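Local coordinates for engineered protein (Artificial gene, PDB 3VB8), which is an artificial protein, probably a computational design intended to act as a protein-based enzyme inhibitor, with an antiparallel sheet packed against helices, at residues V38-H43 with T129-E134; M24-L29 with E121-F126. All coordinates share one frame; numbering follows the deposited sequence.

How the contacts relate
Along the chain the four segments alternate, in the order 24-29, 38-43, 121-126 and 129-134, so the two contacts cross. Their centres lie about 10 Å apart and both reach the same antiparallel sheet: contact 2 on strand 23-31, contact 1 at strand 42-44. They also touch directly. Val38 N lies 3.2 Å from Leu29 O, a probable backbone hydrogen bond, and Ala130 CB packs 3.3 Å from Met122 O, while Pro124 CB meets the backbone of Thr129 and Ala130. One run of chain, starting at the end of helix 114-122, is thereby laid first against the buried strand and then against the more exposed segment 38-43.

Contact 1: residues V38-H43 with T129-E134; sequences VKPFEH and TAWVEE
Lys39 and Val132 supply the hydrogen bond that joins the two segments: Lys39 NZ donates to Val132 O over 2.9 Å, with a C=O...N angle of 164° that brings the donor in almost head-on to the carbonyl. The lysine chain bends at its second torsion (chi2 98°), turning CD and NZ toward the loop. Lys39 CD also passes Glu134 OE1 at 3.3 Å, and the two side chains cross at about a right angle; Lys39 NZ and Glu134 OE1 remain 4.1 Å apart, too far for a salt bridge, although their opposite charges may still attract. Beside this polar grip Pro40 points at the loop. Its CD packs against Val132 CB at 3.4 Å, and its CB approaches the CZ3 corner of Trp131 at 4.0 Å.

His43 meets the six-membered ring of Trp131 in a T-shaped (edge-to-face) stack: the imidazole turns its edge to the indole face, with centroids 4.4 Å apart and planes at 74°. The histidine CE1 stands above that face, displaced toward its rim. In fold terms, an irregular loop between helix 114-122 and helix 143-156 lies along the chain entering strand 42-44, with no backbone-to-backbone hydrogen bond between the two segments, so every contact described involves at least one side chain. At the start of segment 129-134, Thr129 OG1 comes within 3.9 Å of His43 CB.

Farther out, Phe41 and Glu42 hydrogen-bond through their backbones to Ala51 of strand 49-54, and the His43 side chain rests on Leu50. Thr129 packs on Arg45, and Ala130 N makes a weak hydrogen bond to Ser17 OG.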
ATOM      1  N   VAL A  38      -0.971 -17.035 -10.188  1.00 40.30           N
ATOM      2  CA  VAL A  38      -0.925 -16.405 -11.499  1.00 37.38           C
ATOM      3  C   VAL A  38       0.466 -15.871 -11.690  1.00 37.58           C
ATOM      4  O   VAL A  38       1.114 -15.510 -10.711  1.00 36.65           O
ATOM      5  CB  VAL A  38      -1.921 -15.264 -11.567  1.00 37.22           C
ATOM      6  CG1 VAL A  38      -1.699 -14.460 -12.813  1.00 31.63           C
ATOM      7  CG2 VAL A  38      -3.310 -15.833 -11.569  1.00 36.43           C
ATOM      8  N   LYS A  39       0.932 -15.835 -12.934  1.00 38.03           N
ATOM      9  CA  LYS A  39       2.274 -15.350 -13.210  1.00 40.21           C
ATOM     10  C   LYS A  39       2.233 -13.881 -13.581  1.00 40.57           C
ATOM     11  O   LYS A  39       1.453 -13.490 -14.426  1.00 43.34           O
ATOM     12  CB  LYS A  39       2.907 -16.150 -14.355  1.00 41.16           C
ATOM     13  CG  LYS A  39       4.276 -15.644 -14.745  1.00 42.80           C
ATOM     14  CD  LYS A  39       5.399 -16.455 -14.103  1.00 45.02           C
ATOM     15  CE  LYS A  39       6.771 -16.054 -14.666  1.00 47.20           C
ATOM     16  NZ  LYS A  39       7.900 -16.864 -14.107  1.00 49.02           N
ATOM     17  N   PRO A  40       3.070 -13.047 -12.960  1.00 41.61           N
ATOM     18  CA  PRO A  40       3.127 -11.603 -13.247  1.00 41.80           C
ATOM     19  C   PRO A  40       3.724 -11.370 -14.613  1.00 43.30           C
ATOM     20  O   PRO A  40       4.579 -12.126 -14.993  1.00 44.32           O
ATOM     21  CB  PRO A  40       4.039 -11.073 -12.150  1.00 42.92           C
ATOM     22  CG  PRO A  40       3.847 -12.087 -11.034  1.00 41.80           C
ATOM     23  CD  PRO A  40       3.880 -13.382 -11.784  1.00 40.82           C
ATOM     24  N   PHE A  41       3.296 -10.355 -15.352  1.00 44.38           N
ATOM     25  CA  PHE A  41       3.859 -10.128 -16.671  1.00 45.20           C
ATOM     26  C   PHE A  41       4.942  -9.086 -16.485  1.00 45.46           C
ATOM     27  O   PHE A  41       5.780  -8.871 -17.347  1.00 44.84           O
ATOM     28  CB  PHE A  41       2.776  -9.630 -17.631  1.00 44.94           C
ATOM     29  CG  PHE A  41       2.448  -8.162 -17.474  1.00 47.05           C
ATOM     30  CD1 PHE A  41       3.134  -7.199 -18.222  1.00 47.32           C
ATOM     31  CD2 PHE A  41       1.455  -7.736 -16.582  1.00 48.60           C
ATOM     32  CE1 PHE A  41       2.839  -5.833 -18.089  1.00 47.46           C
ATOM     33  CE2 PHE A  41       1.150  -6.366 -16.439  1.00 50.21           C
ATOM     34  CZ  PHE A  41       1.843  -5.414 -17.195  1.00 49.84           C
ATOM     35  N   GLU A  42       4.920  -8.432 -15.339  1.00 47.23           N
ATOM     36  CA  GLU A  42       5.908  -7.409 -15.061  1.00 50.55           C
ATOM     37  C   GLU A  42       6.074  -7.246 -13.562  1.00 51.10           C
ATOM     38  O   GLU A  42       5.138  -7.493 -12.809  1.00 52.25           O
ATOM     39  CB  GLU A  42       5.470  -6.076 -15.697  1.00 52.58           C
ATOM     40  CG  GLU A  42       6.190  -4.835 -15.155  1.00 56.41           C
ATOM     41  CD  GLU A  42       5.703  -3.522 -15.793  1.00 59.97           C
ATOM     42  OE1 GLU A  42       4.474  -3.384 -16.009  1.00 60.73           O
ATOM     43  OE2 GLU A  42       6.544  -2.625 -16.070  1.00 60.67           O
ATOM     44  N   HIS A  43       7.266  -6.854 -13.127  1.00 51.39           N
ATOM     45  CA  HIS A  43       7.518  -6.618 -11.709  1.00 52.61           C
ATOM     46  C   HIS A  43       8.466  -5.428 -11.570  1.00 51.63           C
ATOM     47  O   HIS A  43       9.415  -5.299 -12.348  1.00 52.99           O
ATOM     48  CB  HIS A  43       8.148  -7.840 -11.083  1.00 55.30           C
ATOM     49  CG  HIS A  43       9.409  -8.266 -11.760  1.00 58.55           C
ATOM     50  ND1 HIS A  43       9.450  -9.323 -12.636  1.00 60.77           N
ATOM     51  CD2 HIS A  43      10.672  -7.794 -11.670  1.00 60.33           C
ATOM     52  CE1 HIS A  43      10.692  -9.496 -13.059  1.00 62.84           C
ATOM     53  NE2 HIS A  43      11.453  -8.581 -12.488  1.00 62.42           N
ATOM     54  N   THR A 129      11.500  -8.135  -5.087  1.00 50.69           N
ATOM     55  CA  THR A 129      10.065  -8.384  -5.231  1.00 51.94           C
ATOM     56  C   THR A 129       9.909  -9.888  -5.248  1.00 52.86           C
ATOM     57  O   THR A 129      10.892 -10.618  -5.375  1.00 51.06           O
ATOM     58  CB  THR A 129       9.433  -7.822  -6.555  1.00 50.98           C
ATOM     59  OG1 THR A 129      10.080  -8.403  -7.686  1.00 50.47           O
ATOM     60  CG2 THR A 129       9.510  -6.312  -6.619  1.00 49.75           C
ATOM     61  N   ALA A 130       8.676 -10.345  -5.122  1.00 55.21           N
ATOM     62  CA  ALA A 130       8.430 -11.766  -5.120  1.00 58.42           C
ATOM     63  C   ALA A 130       8.489 -12.253  -6.569  1.00 60.41           C
ATOM     64  O   ALA A 130       8.400 -11.438  -7.479  1.00 58.76           O
ATOM     65  CB  ALA A 130       7.044 -12.057  -4.472  1.00 58.70           C
ATOM     66  N   TRP A 131       8.673 -13.557  -6.784  1.00 63.55           N
ATOM     67  CA  TRP A 131       8.706 -14.082  -8.142  1.00 67.06           C
ATOM     68  C   TRP A 131       7.948 -15.374  -8.321  1.00 67.56           C
ATOM     69  O   TRP A 131       8.389 -16.434  -7.880  1.00 68.07           O
ATOM     70  CB  TRP A 131      10.132 -14.299  -8.644  1.00 70.57           C
ATOM     71  CG  TRP A 131      10.157 -14.354 -10.127  1.00 74.36           C
ATOM     72  CD1 TRP A 131      10.913 -15.181 -10.921  1.00 75.60           C
ATOM     73  CD2 TRP A 131       9.411 -13.512 -11.018  1.00 74.99           C
ATOM     74  NE1 TRP A 131      10.681 -14.900 -12.257  1.00 75.99           N
ATOM     75  CE2 TRP A 131       9.765 -13.879 -12.341  1.00 75.61           C
ATOM     76  CE3 TRP A 131       8.474 -12.482 -10.829  1.00 74.70           C
ATOM     77  CZ2 TRP A 131       9.213 -13.239 -13.460  1.00 76.01           C
ATOM     78  CZ3 TRP A 131       7.930 -11.855 -11.937  1.00 74.01           C
ATOM     79  CH2 TRP A 131       8.299 -12.233 -13.233  1.00 75.13           C
ATOM     80  N   VAL A 132       6.819 -15.281  -9.007  1.00 67.50           N
ATOM     81  CA  VAL A 132       6.007 -16.448  -9.246  1.00 68.90           C
ATOM     82  C   VAL A 132       6.816 -17.336 -10.153  1.00 70.88           C
ATOM     83  O   VAL A 132       7.088 -16.968 -11.281  1.00 71.10           O
ATOM     84  CB  VAL A 132       4.676 -16.074  -9.935  1.00 68.26           C
ATOM     85  CG1 VAL A 132       4.091 -17.262 -10.629  1.00 67.60           C
ATOM     86  CG2 VAL A 132       3.679 -15.579  -8.915  1.00 69.09           C
ATOM     87  N   GLU A 133       7.226 -18.486  -9.645  1.00 73.66           N
ATOM     88  CA  GLU A 133       7.999 -19.418 -10.435  1.00 77.16           C
ATOM     89  C   GLU A 133       7.029 -20.264 -11.224  1.00 79.16           C
ATOM     90  O   GLU A 133       6.118 -20.852 -10.640  1.00 78.10           O
ATOM     91  CB  GLU A 133       8.840 -20.298  -9.507  1.00 78.87           C
ATOM     92  CG  GLU A 133       9.985 -19.545  -8.829  1.00 81.62           C
ATOM     93  CD  GLU A 133      10.738 -20.392  -7.815  1.00 81.76           C
ATOM     94  OE1 GLU A 133      11.147 -21.515  -8.177  1.00 81.79           O
ATOM     95  OE2 GLU A 133      10.931 -19.928  -6.667  1.00 82.23           O
ATOM     96  N   GLU A 134       7.216 -20.312 -12.545  1.00 81.64           N
ATOM     97  CA  GLU A 134       6.353 -21.122 -13.404  1.00 83.25           C
ATOM     98  C   GLU A 134       6.489 -22.480 -12.788  1.00 84.20           C
ATOM     99  O   GLU A 134       7.413 -23.212 -13.113  1.00 83.99           O
ATOM    100  CB  GLU A 134       6.878 -21.140 -14.842  1.00 82.66           C
ATOM    101  CG  GLU A 134       5.850 -21.459 -15.936  1.00 82.36           C
ATOM    102  CD  GLU A 134       4.757 -20.397 -16.034  1.00 81.89           C
ATOM    103  OE1 GLU A 134       5.080 -19.192 -15.967  1.00 82.36           O
ATOM    104  OE2 GLU A 134       3.571 -20.758 -16.172  1.00 79.91           O
TER

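Contact 2: residues M24-L29 with E121-F126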
ATOM      1  N   MET A  24       7.281  -5.140   5.525  1.00 44.87           N
ATOM      2  CA  MET A  24       7.181  -6.002   4.353  1.00 44.18           C
ATOM      3  C   MET A  24       5.730  -6.163   3.893  1.00 42.72           C
ATOM      4  O   MET A  24       4.842  -6.315   4.720  1.00 43.53           O
ATOM      5  CB  MET A  24       7.761  -7.391   4.643  1.00 45.59           C
ATOM      6  CG  MET A  24       7.709  -8.309   3.408  1.00 50.06           C
ATOM      7  SD  MET A  24       7.951 -10.065   3.729  1.00 54.28           S
ATOM      8  CE  MET A  24       6.301 -10.460   4.249  1.00 51.19           C
ATOM      9  N   SER A  25       5.494  -6.153   2.583  1.00 40.46           N
ATOM     10  CA  SER A  25       4.145  -6.307   2.041  1.00 38.77           C
ATOM     11  C   SER A  25       4.197  -7.357   0.962  1.00 38.04           C
ATOM     12  O   SER A  25       4.748  -7.105  -0.111  1.00 36.92           O
ATOM     13  CB  SER A  25       3.638  -4.990   1.432  1.00 39.57           C
ATOM     14  OG  SER A  25       2.265  -5.067   1.073  1.00 34.67           O
ATOM     15  N   HIS A  26       3.639  -8.527   1.268  1.00 37.85           N
ATOM     16  CA  HIS A  26       3.581  -9.659   0.347  1.00 37.95           C
ATOM     17  C   HIS A  26       2.137  -9.920  -0.137  1.00 37.89           C
ATOM     18  O   HIS A  26       1.249 -10.322   0.627  1.00 38.60           O
ATOM     19  CB  HIS A  26       4.189 -10.879   1.054  1.00 37.98           C
ATOM     20  CG  HIS A  26       4.340 -12.085   0.178  1.00 41.80           C
ATOM     21  ND1 HIS A  26       4.675 -11.996  -1.153  1.00 44.18           N
ATOM     22  CD2 HIS A  26       4.199 -13.401   0.449  1.00 42.68           C
ATOM     23  CE1 HIS A  26       4.727 -13.212  -1.674  1.00 44.75           C
ATOM     24  NE2 HIS A  26       4.442 -14.082  -0.724  1.00 44.80           N
ATOM     25  N   GLU A  27       1.910  -9.654  -1.421  1.00 38.42           N
ATOM     26  CA  GLU A  27       0.589  -9.807  -2.043  1.00 39.52           C
ATOM     27  C   GLU A  27       0.678 -10.590  -3.352  1.00 40.53           C
ATOM     28  O   GLU A  27       1.316 -10.141  -4.316  1.00 42.51           O
ATOM     29  CB  GLU A  27       0.021  -8.427  -2.362  1.00 40.71           C
ATOM     30  CG  GLU A  27      -1.358  -8.143  -1.834  1.00 41.94           C
ATOM     31  CD  GLU A  27      -1.625  -6.649  -1.812  1.00 42.57           C
ATOM     32  OE1 GLU A  27      -1.512  -6.001  -2.874  1.00 38.65           O
ATOM     33  OE2 GLU A  27      -1.940  -6.122  -0.727  1.00 42.47           O
ATOM     34  N   LEU A  28       0.032 -11.749  -3.404  1.00 39.25           N
ATOM     35  CA  LEU A  28       0.061 -12.553  -4.622  1.00 38.25           C
ATOM     36  C   LEU A  28      -1.323 -13.029  -5.036  1.00 38.63           C
ATOM     37  O   LEU A  28      -2.199 -13.182  -4.191  1.00 40.05           O
ATOM     38  CB  LEU A  28       0.982 -13.759  -4.440  1.00 38.49           C
ATOM     39  CG  LEU A  28       2.477 -13.546  -4.226  1.00 38.63           C
ATOM     40  CD1 LEU A  28       3.174 -14.915  -4.154  1.00 35.38           C
ATOM     41  CD2 LEU A  28       3.025 -12.702  -5.366  1.00 39.24           C
ATOM     42  N   LEU A  29      -1.518 -13.249  -6.335  1.00 39.98           N
ATOM     43  CA  LEU A  29      -2.808 -13.713  -6.854  1.00 43.10           C
ATOM     44  C   LEU A  29      -2.775 -15.200  -7.096  1.00 43.90           C
ATOM     45  O   LEU A  29      -1.722 -15.761  -7.382  1.00 43.94           O
ATOM     46  CB  LEU A  29      -3.169 -13.019  -8.173  1.00 45.55           C
ATOM     47  CG  LEU A  29      -3.760 -11.604  -8.139  1.00 48.28           C
ATOM     48  CD1 LEU A  29      -4.030 -11.148  -9.553  1.00 48.92           C
ATOM     49  CD2 LEU A  29      -5.053 -11.574  -7.352  1.00 47.68           C
ATOM     50  N   GLU A 121       6.894 -18.998   1.125  1.00 48.73           N
ATOM     51  CA  GLU A 121       8.160 -19.297   0.478  1.00 49.09           C
ATOM     52  C   GLU A 121       8.525 -18.240  -0.581  1.00 49.13           C
ATOM     53  O   GLU A 121       9.646 -17.725  -0.627  1.00 48.16           O
ATOM     54  CB  GLU A 121       8.053 -20.676  -0.179  1.00 50.87           C
ATOM     55  CG  GLU A 121       9.362 -21.310  -0.610  1.00 55.43           C
ATOM     56  CD  GLU A 121       9.142 -22.519  -1.520  1.00 58.60           C
ATOM     57  OE1 GLU A 121       8.762 -22.291  -2.679  1.00 59.58           O
ATOM     58  OE2 GLU A 121       9.337 -23.686  -1.103  1.00 60.08           O
ATOM     59  N   MET A 122       7.566 -17.925  -1.442  1.00 48.43           N
ATOM     60  CA  MET A 122       7.792 -16.952  -2.501  1.00 48.84           C
ATOM     61  C   MET A 122       7.940 -15.507  -2.027  1.00 48.77           C
ATOM     62  O   MET A 122       8.349 -14.630  -2.796  1.00 48.53           O
ATOM     63  CB  MET A 122       6.669 -17.039  -3.522  1.00 49.92           C
ATOM     64  CG  MET A 122       6.832 -18.209  -4.481  1.00 53.46           C
ATOM     65  SD  MET A 122       5.494 -18.393  -5.673  1.00 58.91           S
ATOM     66  CE  MET A 122       4.305 -19.312  -4.675  1.00 58.01           C
ATOM     67  N   ARG A 123       7.597 -15.262  -0.766  1.00 48.59           N
ATOM     68  CA  ARG A 123       7.688 -13.930  -0.165  1.00 48.43           C
ATOM     69  C   ARG A 123       8.904 -13.166  -0.655  1.00 48.47           C
ATOM     70  O   ARG A 123       9.990 -13.719  -0.710  1.00 47.23           O
ATOM     71  CB  ARG A 123       7.746 -14.065   1.345  1.00 47.62           C
ATOM     72  CG  ARG A 123       8.224 -12.830   2.055  1.00 50.04           C
ATOM     73  CD  ARG A 123       9.523 -13.154   2.770  1.00 53.21           C
ATOM     74  NE  ARG A 123       9.469 -14.466   3.422  1.00 53.21           N
ATOM     75  CZ  ARG A 123      10.235 -14.828   4.449  1.00 55.16           C
ATOM     76  NH1 ARG A 123      11.118 -13.973   4.958  1.00 56.64           N
ATOM     77  NH2 ARG A 123      10.136 -16.053   4.950  1.00 53.26           N
ATOM     78  N   PRO A 124       8.741 -11.875  -0.987  1.00 46.87           N
ATOM     79  CA  PRO A 124       9.850 -11.052  -1.483  1.00 46.75           C
ATOM     80  C   PRO A 124      11.062 -10.985  -0.522  1.00 48.04           C
ATOM     81  O   PRO A 124      10.923 -10.748   0.691  1.00 48.16           O
ATOM     82  CB  PRO A 124       9.184  -9.699  -1.698  1.00 46.05           C
ATOM     83  CG  PRO A 124       8.168  -9.683  -0.630  1.00 47.17           C
ATOM     84  CD  PRO A 124       7.552 -11.037  -0.757  1.00 46.93           C
ATOM     85  N   GLU A 125      12.251 -11.211  -1.077  1.00 48.98           N
ATOM     86  CA  GLU A 125      13.485 -11.173  -0.300  1.00 51.16           C
ATOM     87  C   GLU A 125      13.803  -9.705  -0.125  1.00 52.18           C
ATOM     88  O   GLU A 125      13.174  -8.875  -0.768  1.00 53.49           O
ATOM     89  CB  GLU A 125      14.607 -11.902  -1.054  1.00 52.42           C
ATOM     90  CG  GLU A 125      14.516 -13.424  -1.042  1.00 55.39           C
ATOM     91  CD  GLU A 125      15.429 -14.069  -2.072  1.00 60.00           C
ATOM     92  OE1 GLU A 125      16.631 -13.717  -2.113  1.00 60.39           O
ATOM     93  OE2 GLU A 125      14.942 -14.933  -2.835  1.00 61.81           O
ATOM     94  N   PHE A 126      14.750  -9.377   0.743  1.00 51.83           N
ATOM     95  CA  PHE A 126      15.087  -7.978   0.970  1.00 52.39           C
ATOM     96  C   PHE A 126      15.332  -7.183  -0.315  1.00 52.41           C
ATOM     97  O   PHE A 126      15.929  -7.693  -1.268  1.00 52.44           O
ATOM     98  CB  PHE A 126      16.321  -7.878   1.867  1.00 51.53           C
ATOM     99  CG  PHE A 126      16.736  -6.470   2.164  1.00 52.66           C
ATOM    100  CD1 PHE A 126      15.866  -5.588   2.811  1.00 53.47           C
ATOM    101  CD2 PHE A 126      17.982  -6.009   1.761  1.00 51.99           C
ATOM    102  CE1 PHE A 126      16.235  -4.262   3.044  1.00 53.36           C
ATOM    103  CE2 PHE A 126      18.360  -4.695   1.988  1.00 51.49           C
ATOM    104  CZ  PHE A 126      17.487  -3.817   2.629  1.00 52.15           C
TER
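Strand 23-31 of the antiparallel sheet is packed here by the C-terminal end of helix 114-122 and the loop leaving it, with His26 meeting Arg123 and Pro124 in a buried interface. No hydrogen bond joins the two segments. The central interaction is CH-pi: Arg123 CA sits 3.4 Å from the centroid of the His26 ring, only 15° off the ring normal, and thus squarely over one face. With CG anti to the backbone N (chi1 -173°), the imidazole projects from the strand beneath Arg123 and Pro124. Pro124 lies over the same ring, its CD 3.5 Å from His26 CG. The rotation of the imidazole is further fixed by NE2, hydrogen-bonded to Phe119 O in the helix, and by stacking with the Phe119 ring. Replacing His26 by an alanine would remove the ring, and Phe119 O would probably lose this donor, with a gap opened beneath Arg123 CA and Pro124. Met24 crosses the aliphatic part of Arg123 at about a right angle, Met24 SD lying 3.6 Å from Arg123 CD. The guanidinium leads away to a salt bridge with Glu107 and to a bound sulfate. On the helix side, Leu28 CD1 reaches Met122 CB at 4.1 Å.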